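Local structure of catalase (Corynebacterium glutamicum, 4B7H) at residues A[72-77]-A[105-110]; A[274-279]-A[297-302]. The protein breaks down hydrogen peroxide to water and oxygen at a heme, and is inhibited by nitric oxide, bound here together with NADPH. One frame throughout, in Å; residues are numbered along the deposited sequence.

Contacts 1 and 2 lie at separate places on one antiparallel sheet, the curled beta-barrel at the heart of the catalase fold. Their centres are 27 Å apart and their nearest atoms about 14 Å, so they do not touch. Along the chain they come in series: contact 1 joins neighbouring strands 73-82 and 100-108, and contact 2 then sets a loop against strand 270-279. Strand 305-314 connects them, pairing with 73-82 and with 270-279. Contact 1 is deeply buried and bears on the heme, whereas contact 2 lies farther from the centre of the chain and helps to hold NADPH. The same barrel thus contributes to both cofactor sites.

Contact 1 (A[72-77]-A[105-110]). With HEM (protoporphyrin IX containing Fe), chain E.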
loop_
_atom_site.group_PDB
_atom_site.type_symbol
_atom_site.label_atom_id
_atom_site.label_comp_id
_atom_site.label_asym_id
_atom_site.label_seq_id
_atom_site.Cartn_x
_atom_site.Cartn_y
_atom_site.Cartn_z
ATOM N N LYS A 72 -12.815 -10.673 13.502
ATOM C CA LYS A 72 -13.636 -10.129 14.593
ATOM C C LYS A 72 -13.080 -10.539 15.950
ATOM O O LYS A 72 -13.184 -11.700 16.343
ATOM C CB LYS A 72 -15.085 -10.625 14.493
ATOM C CG LYS A 72 -16.000 -10.048 15.589
ATOM C CD LYS A 72 -16.375 -8.595 15.262
ATOM C CE LYS A 72 -17.053 -7.840 16.420
ATOM N NZ LYS A 72 -18.271 -8.544 16.935
ATOM N N GLY A 73 -12.497 -9.599 16.677
ATOM C CA GLY A 73 -11.930 -9.928 17.968
ATOM C C GLY A 73 -11.760 -8.730 18.871
ATOM O O GLY A 73 -12.120 -7.605 18.508
ATOM N N HIS A 74 -11.189 -8.975 20.046
ATOM C CA HIS A 74 -11.096 -7.965 21.091
ATOM C C HIS A 74 -10.100 -8.488 22.096
ATOM O O HIS A 74 -9.763 -9.677 22.087
ATOM C CB HIS A 74 -12.453 -7.778 21.766
ATOM C CG HIS A 74 -13.067 -9.066 22.208
ATOM N ND1 HIS A 74 -13.814 -9.857 21.361
ATOM C CD2 HIS A 74 -13.002 -9.730 23.387
ATOM C CE1 HIS A 74 -14.205 -10.942 22.007
ATOM N NE2 HIS A 74 -13.712 -10.898 23.232
ATOM N N GLY A 75 -9.616 -7.628 22.978
ATOM C CA GLY A 75 -8.585 -8.097 23.874
ATOM C C GLY A 75 -8.344 -7.260 25.105
ATOM O O GLY A 75 -9.126 -6.371 25.446
ATOM N N ALA A 76 -7.237 -7.557 25.770
ATOM C CA ALA A 76 -6.920 -6.956 27.053
ATOM C C ALA A 76 -5.472 -7.223 27.381
ATOM O O ALA A 76 -4.762 -7.889 26.627
ATOM C CB ALA A 76 -7.818 -7.528 28.141
ATOM N N PHE A 77 -5.039 -6.700 28.519
ATOM C CA PHE A 77 -3.664 -6.843 28.954
ATOM C C PHE A 77 -3.669 -7.332 30.386
ATOM O O PHE A 77 -4.685 -7.247 31.076
ATOM C CB PHE A 77 -2.918 -5.507 28.809
ATOM C CG PHE A 77 -2.795 -5.054 27.387
ATOM C CD1 PHE A 77 -3.848 -4.399 26.762
ATOM C CD2 PHE A 77 -1.637 -5.307 26.662
ATOM C CE1 PHE A 77 -3.741 -3.991 25.433
ATOM C CE2 PHE A 77 -1.521 -4.913 25.339
ATOM C CZ PHE A 77 -2.579 -4.247 24.721
ATOM N N VAL A 105 -3.627 -10.144 25.263
ATOM C CA VAL A 105 -4.423 -11.239 24.718
ATOM C C VAL A 105 -5.413 -10.697 23.708
ATOM O O VAL A 105 -5.919 -9.594 23.873
ATOM C CB VAL A 105 -5.156 -12.040 25.840
ATOM C CG1 VAL A 105 -6.265 -11.208 26.492
ATOM C CG2 VAL A 105 -5.725 -13.338 25.305
ATOM N N ARG A 106 -5.666 -11.458 22.647
ATOM C CA ARG A 106 -6.783 -11.168 21.752
ATOM C C ARG A 106 -7.616 -12.433 21.585
ATOM O O ARG A 106 -7.076 -13.521 21.338
ATOM C CB ARG A 106 -6.304 -10.627 20.396
ATOM C CG ARG A 106 -7.438 -10.164 19.460
ATOM C CD ARG A 106 -6.872 -9.517 18.208
ATOM N NE ARG A 106 -7.892 -9.078 17.248
ATOM C CZ ARG A 106 -8.478 -9.872 16.351
ATOM N NH1 ARG A 106 -8.176 -11.170 16.303
ATOM N NH2 ARG A 106 -9.384 -9.370 15.508
ATOM N N PHE A 107 -8.924 -12.283 21.769
ATOM C CA PHE A 107 -9.893 -13.350 21.536
ATOM C C PHE A 107 -10.635 -13.015 20.255
ATOM O O PHE A 107 -10.731 -11.847 19.874
ATOM C CB PHE A 107 -10.912 -13.400 22.672
ATOM C CG PHE A 107 -10.312 -13.654 24.034
ATOM C CD1 PHE A 107 -9.928 -14.935 24.414
ATOM C CD2 PHE A 107 -10.161 -12.617 24.942
ATOM C CE1 PHE A 107 -9.388 -15.172 25.668
ATOM C CE2 PHE A 107 -9.622 -12.845 26.195
ATOM C CZ PHE A 107 -9.237 -14.125 26.560
ATOM N N SER A 108 -11.204 -14.017 19.598
ATOM C CA SER A 108 -11.810 -13.776 18.290
ATOM C C SER A 108 -12.700 -14.925 17.865
ATOM O O SER A 108 -12.664 -15.993 18.465
ATOM C CB SER A 108 -10.700 -13.603 17.245
ATOM O OG SER A 108 -9.826 -14.725 17.255
ATOM N N THR A 109 -13.488 -14.703 16.817
ATOM C CA THR A 109 -14.071 -15.804 16.058
ATOM C C THR A 109 -13.125 -16.061 14.880
ATOM O O THR A 109 -12.024 -15.507 14.856
ATOM C CB THR A 109 -15.483 -15.467 15.563
ATOM O OG1 THR A 109 -15.436 -14.235 14.830
ATOM C CG2 THR A 109 -16.452 -15.331 16.731
ATOM N N VAL A 110 -13.541 -16.872 13.908
ATOM C CA VAL A 110 -12.681 -17.224 12.776
ATOM C C VAL A 110 -13.187 -16.730 11.422
ATOM O O VAL A 110 -12.474 -16.027 10.706
ATOM C CB VAL A 110 -12.462 -18.751 12.687
ATOM C CG1 VAL A 110 -11.648 -19.112 11.437
ATOM C CG2 VAL A 110 -11.787 -19.257 13.952
HETATM C CHA HEM E . -5.041 -15.647 12.681
HETATM C CHB HEM E . -2.692 -18.387 9.442
HETATM C CHC HEM E . -4.069 -22.332 11.887
HETATM C CHD HEM E . -4.975 -19.503 15.676
HETATM C C1A HEM E . -4.305 -16.040 11.591
HETATM C C2A HEM E . -3.697 -15.157 10.613
HETATM C C3A HEM E . -3.038 -15.926 9.734
HETATM C C4A HEM E . -3.213 -17.306 10.115
HETATM C CMA HEM E . -2.217 -15.491 8.515
HETATM C CAA HEM E . -3.798 -13.615 10.629
HETATM C CBA HEM E . -2.681 -13.047 11.494
HETATM C CGA HEM E . -2.586 -11.547 11.413
HETATM O O1A HEM E . -2.294 -10.934 12.471
HETATM O O2A HEM E . -2.787 -10.950 10.324
HETATM C C1B HEM E . -2.876 -19.704 9.796
HETATM C C2B HEM E . -2.424 -20.857 9.050
HETATM C C3B HEM E . -2.833 -21.952 9.724
HETATM C C4B HEM E . -3.524 -21.510 10.915
HETATM C CMB HEM E . -1.646 -20.772 7.721
HETATM C CAB HEM E . -2.616 -23.445 9.415
HETATM C CBB HEM E . -1.566 -23.884 8.721
HETATM C C1C HEM E . -4.270 -21.926 13.194
HETATM C C2C HEM E . -4.234 -22.748 14.396
HETATM C C3C HEM E . -4.489 -21.941 15.440
HETATM C C4C HEM E . -4.668 -20.600 14.925
HETATM C CMC HEM E . -3.972 -24.274 14.416
HETATM C CAC HEM E . -4.525 -22.253 16.956
HETATM C CBC HEM E . -3.803 -23.242 17.510
HETATM C C1D HEM E . -5.145 -18.234 15.195
HETATM C C2D HEM E . -5.572 -17.146 16.013
HETATM C C3D HEM E . -5.597 -15.947 15.104
HETATM C C4D HEM E . -5.170 -16.414 13.814
HETATM C CMD HEM E . -5.941 -17.189 17.494
HETATM C CAD HEM E . -5.970 -14.533 15.527
HETATM C CBD HEM E . -4.782 -13.925 16.270
HETATM C CGD HEM E . -5.249 -12.580 16.744
HETATM O O1D HEM E . -4.715 -11.543 16.277
HETATM O O2D HEM E . -6.184 -12.542 17.583
HETATM N NA HEM E . -3.985 -17.350 11.266
HETATM N NB HEM E . -3.545 -20.129 10.924
HETATM N NC HEM E . -4.531 -20.615 13.557
HETATM N ND HEM E . -4.923 -17.779 13.898
HETATM FE FE HEM E . -4.299 -18.975 12.405
HETATM O O HOH W 1 -13.583 -13.369 12.795
HETATM O O HOH W 2 -9.574 -6.576 16.368
#
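Gly73 CA sits 3.6 Å above one face of the Arg106 guanidinium, while heme propionate oxygen O2D and water 2 lie at the edge of that flat group, in its plane. A face of the His74 imidazole looks onto the backbone oxygen of Phe107, and the Phe107 ring has Val105 CG2 of its own strand over one face and Phe126 edge-to-face with it. The Arg106, His74 and Phe107 side chains stand on two neighbouring antiparallel strands of the catalase beta-barrel.

Backbone bonds run both ways between His74 and Phe107 and between Ala76 and Val105; beyond the strand ends, Thr109 N adds a bond to Lys72 O. Gly73 and Gly75 alternate with them in non-hydrogen-bonded pairs opposite Ser108 and Arg106. Glycine suits these places because the chains come close, with Gly75 CA only 3.1 Å from Val105 O, and because at Gly73 no side chain stands between the backbone and the guanidinium.

Arginine suits its position through reach and charge. Its chain is stretched from CG to NE, with CG anti to the backbone N (chi1 -174°), which carries the guanidinium along the glycine strand to the propionate. NH1 donates to O2D at 2.7 Å, nearly straight at 161°, and also to His70 O, while NH2 donates to water 2. Arg67 binds the heme too, so positive charge gathers near its propionates and probably favours their ionised form.

On the opposite side of the sheet from Arg106, His74 NE2 packs 3.8 Å from Phe107 CB and bonds to Ser203. Back on the Arg106 side, Ser108 OG bonds to His70 ND1, fixing a residue that lines the nitric oxide pocket. Just outside the paired strands, water 1 links the two segments, 2.9 Å from both Lys72 N and Thr109 OG1.

Contact 2 (A[274-279]-A[297-302]); sequences KVQIMP and WSQKDY. With NDP (NADPH dihydro-nicotinamide-adenine-dinucleotide phosphate), chain H.
Gln276 NE2 grips two backbone oxygens of the 297-302 loop. Its bond to Trp297 O (3.0 Å) is almost straight but reaches that carbonyl from above its plane, whereas the one to Tyr302 O (2.9 Å) lies in the carbonyl plane. Both acceptors lie in the plane of the glutamine amide, whose two N-H groups suit it to tie both ends of this loop segment to the strand.

Met278, flexible and polarisable, packs against both aromatic rings. Its bend at chi3 (-71°) lays CE over the five-membered ring of Trp297, 3.8 Å from the centroid; SD makes a Met-aromatic contact with the six-membered ring. CB stands over a face of Tyr302, 4.3 Å from its centroid.

Farther out, Trp297 NE1 is held by Pro290 O and Tyr302 OH by Asp282. Gln276 OE1 takes His229 NE2 and water 3, which also meets Trp297 N and the nicotinamide oxygen O7N.

The loop thereby presents its backbone to NADPH: Trp297 O receives amide N7N at 2.9 Å, and Gln299 N donates to phosphate oxygen O1N. Ser298 OG, closing an ST turn with Lys300 N, binds O2N, completing this wall of the NADPH site found in many small-subunit catalases.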
loop_
_atom_site.group_PDB
_atom_site.type_symbol
_atom_site.label_atom_id
_atom_site.label_comp_id
_atom_site.label_asym_id
_atom_site.label_seq_id
_atom_site.Cartn_x
_atom_site.Cartn_y
_atom_site.Cartn_z
ATOM N N LYS A 274 -1.129 -24.702 32.454
ATOM C CA LYS A 274 -0.654 -26.065 32.665
ATOM C C LYS A 274 -0.061 -26.604 31.369
ATOM O O LYS A 274 -0.334 -26.078 30.284
ATOM C CB LYS A 274 -1.797 -26.974 33.148
ATOM C CG LYS A 274 -2.596 -26.414 34.323
ATOM C CD LYS A 274 -3.624 -27.412 34.846
ATOM C CE LYS A 274 -4.454 -26.807 35.975
ATOM N NZ LYS A 274 -3.616 -26.481 37.160
ATOM N N VAL A 275 0.766 -27.635 31.481
ATOM C CA VAL A 275 1.302 -28.308 30.309
ATOM C C VAL A 275 1.162 -29.816 30.418
ATOM O O VAL A 275 1.140 -30.373 31.514
ATOM C CB VAL A 275 2.794 -27.979 30.073
ATOM C CG1 VAL A 275 2.942 -26.565 29.515
ATOM C CG2 VAL A 275 3.616 -28.162 31.359
ATOM N N GLN A 276 1.040 -30.467 29.266
ATOM C CA GLN A 276 1.339 -31.886 29.160
ATOM C C GLN A 276 2.790 -31.981 28.731
ATOM O O GLN A 276 3.243 -31.205 27.887
ATOM C CB GLN A 276 0.457 -32.563 28.113
ATOM C CG GLN A 276 -1.022 -32.584 28.447
ATOM C CD GLN A 276 -1.852 -33.153 27.326
ATOM O OE1 GLN A 276 -2.033 -32.511 26.291
ATOM N NE2 GLN A 276 -2.360 -34.370 27.519
ATOM N N ILE A 277 3.526 -32.923 29.312
ATOM C CA ILE A 277 4.930 -33.102 28.978
ATOM C C ILE A 277 5.176 -34.537 28.532
ATOM O O ILE A 277 5.000 -35.474 29.313
ATOM C CB ILE A 277 5.843 -32.748 30.174
ATOM C CG1 ILE A 277 5.629 -31.287 30.592
ATOM C CG2 ILE A 277 7.314 -33.010 29.828
ATOM C CD1 ILE A 277 6.458 -30.863 31.792
ATOM N N MET A 278 5.558 -34.703 27.268
ATOM C CA MET A 278 5.902 -36.014 26.734
ATOM C C MET A 278 7.410 -36.137 26.564
ATOM O O MET A 278 8.019 -35.389 25.806
ATOM C CB MET A 278 5.202 -36.242 25.394
ATOM C CG MET A 278 5.610 -37.535 24.695
ATOM S SD MET A 278 4.892 -37.678 23.046
ATOM C CE MET A 278 3.167 -37.962 23.430
ATOM N N PRO A 279 8.031 -37.081 27.284
ATOM C CA PRO A 279 9.473 -37.285 27.102
ATOM C C PRO A 279 9.817 -37.502 25.627
ATOM O O PRO A 279 9.040 -38.129 24.893
ATOM C CB PRO A 279 9.748 -38.556 27.916
ATOM C CG PRO A 279 8.697 -38.529 28.983
ATOM C CD PRO A 279 7.467 -37.982 28.307
ATOM N N TRP A 297 -3.276 -35.488 22.846
ATOM C CA TRP A 297 -2.625 -36.442 23.742
ATOM C C TRP A 297 -3.591 -36.714 24.877
ATOM O O TRP A 297 -4.047 -35.781 25.547
ATOM C CB TRP A 297 -1.364 -35.853 24.362
ATOM C CG TRP A 297 -0.225 -35.515 23.441
ATOM C CD1 TRP A 297 -0.094 -35.819 22.112
ATOM C CD2 TRP A 297 0.959 -34.793 23.807
ATOM N NE1 TRP A 297 1.106 -35.320 21.631
ATOM C CE2 TRP A 297 1.768 -34.694 22.657
ATOM C CE3 TRP A 297 1.409 -34.216 25.005
ATOM C CZ2 TRP A 297 3.002 -34.038 22.668
ATOM C CZ3 TRP A 297 2.636 -33.562 25.012
ATOM C CH2 TRP A 297 3.415 -33.478 23.850
ATOM N N SER A 298 -3.906 -37.982 25.119
ATOM C CA SER A 298 -4.812 -38.300 26.213
ATOM C C SER A 298 -4.269 -37.817 27.557
ATOM O O SER A 298 -3.085 -38.004 27.866
ATOM C CB SER A 298 -5.084 -39.798 26.275
ATOM O OG SER A 298 -5.860 -40.095 27.424
ATOM N N GLN A 299 -5.137 -37.189 28.347
ATOM C CA GLN A 299 -4.764 -36.707 29.671
ATOM C C GLN A 299 -4.625 -37.852 30.667
ATOM O O GLN A 299 -4.135 -37.662 31.782
ATOM C CB GLN A 299 -5.755 -35.644 30.151
ATOM C CG GLN A 299 -5.673 -34.385 29.286
ATOM C CD GLN A 299 -6.903 -33.512 29.354
ATOM O OE1 GLN A 299 -7.969 -33.862 28.834
ATOM N NE2 GLN A 299 -6.758 -32.355 29.971
ATOM N N LYS A 300 -5.041 -39.047 30.255
ATOM C CA LYS A 300 -4.789 -40.243 31.053
ATOM C C LYS A 300 -3.344 -40.697 30.870
ATOM O O LYS A 300 -2.759 -41.298 31.766
ATOM C CB LYS A 300 -5.747 -41.368 30.665
ATOM C CG LYS A 300 -7.203 -40.949 30.662
ATOM C CD LYS A 300 -8.122 -42.148 30.512
ATOM C CE LYS A 300 -9.476 -41.745 29.948
ATOM N NZ LYS A 300 -10.479 -42.844 30.076
ATOM N N ASP A 301 -2.776 -40.412 29.703
ATOM C CA ASP A 301 -1.390 -40.755 29.429
ATOM C C ASP A 301 -0.454 -39.638 29.882
ATOM O O ASP A 301 0.632 -39.899 30.401
ATOM C CB ASP A 301 -1.198 -41.038 27.935
ATOM C CG ASP A 301 -2.040 -42.208 27.444
ATOM O OD1 ASP A 301 -2.149 -43.224 28.170
ATOM O OD2 ASP A 301 -2.589 -42.113 26.320
ATOM N N TYR A 302 -0.890 -38.395 29.684
ATOM C CA TYR A 302 -0.087 -37.219 30.001
ATOM C C TYR A 302 -0.950 -36.212 30.746
ATOM O O TYR A 302 -1.589 -35.356 30.129
ATOM C CB TYR A 302 0.520 -36.628 28.718
ATOM C CG TYR A 302 1.452 -37.624 28.078
ATOM C CD1 TYR A 302 2.733 -37.816 28.582
ATOM C CD2 TYR A 302 1.035 -38.418 27.015
ATOM C CE1 TYR A 302 3.587 -38.753 28.031
ATOM C CE2 TYR A 302 1.882 -39.364 26.460
ATOM C CZ TYR A 302 3.157 -39.522 26.972
ATOM O OH TYR A 302 4.000 -40.464 26.423
HETATM P PA NDP H . -10.183 -37.146 29.501
HETATM O O1A NDP H . -11.396 -37.697 30.156
HETATM O O2A NDP H . -8.989 -37.159 30.392
HETATM O O5B NDP H . -10.504 -35.646 29.039
HETATM C C5B NDP H . -11.688 -35.356 28.336
HETATM C C4B NDP H . -11.642 -33.874 28.004
HETATM O O4B NDP H . -12.802 -33.529 27.258
HETATM C C3B NDP H . -11.625 -33.022 29.274
HETATM O O3B NDP H . -10.687 -31.971 29.135
HETATM C C2B NDP H . -13.051 -32.508 29.334
HETATM O O2B NDP H . -13.234 -31.305 30.058
HETATM C C1B NDP H . -13.361 -32.382 27.850
HETATM N N9A NDP H . -14.794 -32.167 27.568
HETATM C C8A NDP H . -15.851 -32.345 28.425
HETATM N N7A NDP H . -16.994 -32.012 27.783
HETATM C C5A NDP H . -16.682 -31.615 26.524
HETATM C C6A NDP H . -17.461 -31.173 25.457
HETATM N N6A NDP H . -18.710 -30.757 25.667
HETATM N N1A NDP H . -16.847 -30.846 24.270
HETATM C C2A NDP H . -15.476 -30.943 24.142
HETATM N N3A NDP H . -14.708 -31.378 25.205
HETATM C C4A NDP H . -15.303 -31.708 26.378
HETATM O O3 NDP H . -9.935 -37.971 28.129
HETATM P PN NDP H . -8.725 -37.707 27.091
HETATM O O1N NDP H . -7.846 -36.602 27.568
HETATM O O2N NDP H . -8.158 -39.039 26.772
HETATM O O5D NDP H . -9.488 -37.199 25.767
HETATM C C5D NDP H . -10.700 -37.810 25.366
HETATM C C4D NDP H . -11.380 -36.942 24.328
HETATM O O4D NDP H . -11.699 -35.697 24.916
HETATM C C3D NDP H . -10.455 -36.647 23.158
HETATM O O3D NDP H . -10.617 -37.599 22.116
HETATM C C2D NDP H . -10.858 -35.239 22.755
HETATM O O2D NDP H . -11.850 -35.301 21.768
HETATM C C1D NDP H . -11.489 -34.629 24.001
HETATM N N1N NDP H . -10.621 -33.597 24.609
HETATM C C2N NDP H . -9.300 -33.879 24.801
HETATM C C3N NDP H . -8.423 -32.968 25.368
HETATM C C7N NDP H . -6.991 -33.369 25.518
HETATM O O7N NDP H . -6.011 -32.372 25.477
HETATM N N7N NDP H . -6.670 -34.650 25.661
HETATM C C4N NDP H . -8.869 -31.593 25.819
HETATM C C5N NDP H . -10.334 -31.387 25.565
HETATM C C6N NDP H . -11.127 -32.376 24.980
HETATM P P2B NDP H . -13.670 -31.337 31.613
HETATM O O1X NDP H . -14.943 -32.151 31.723
HETATM O O2X NDP H . -12.545 -31.965 32.406
HETATM O O3X NDP H . -13.892 -29.896 32.038
HETATM O O HOH W 3 -3.767 -32.713 24.072
#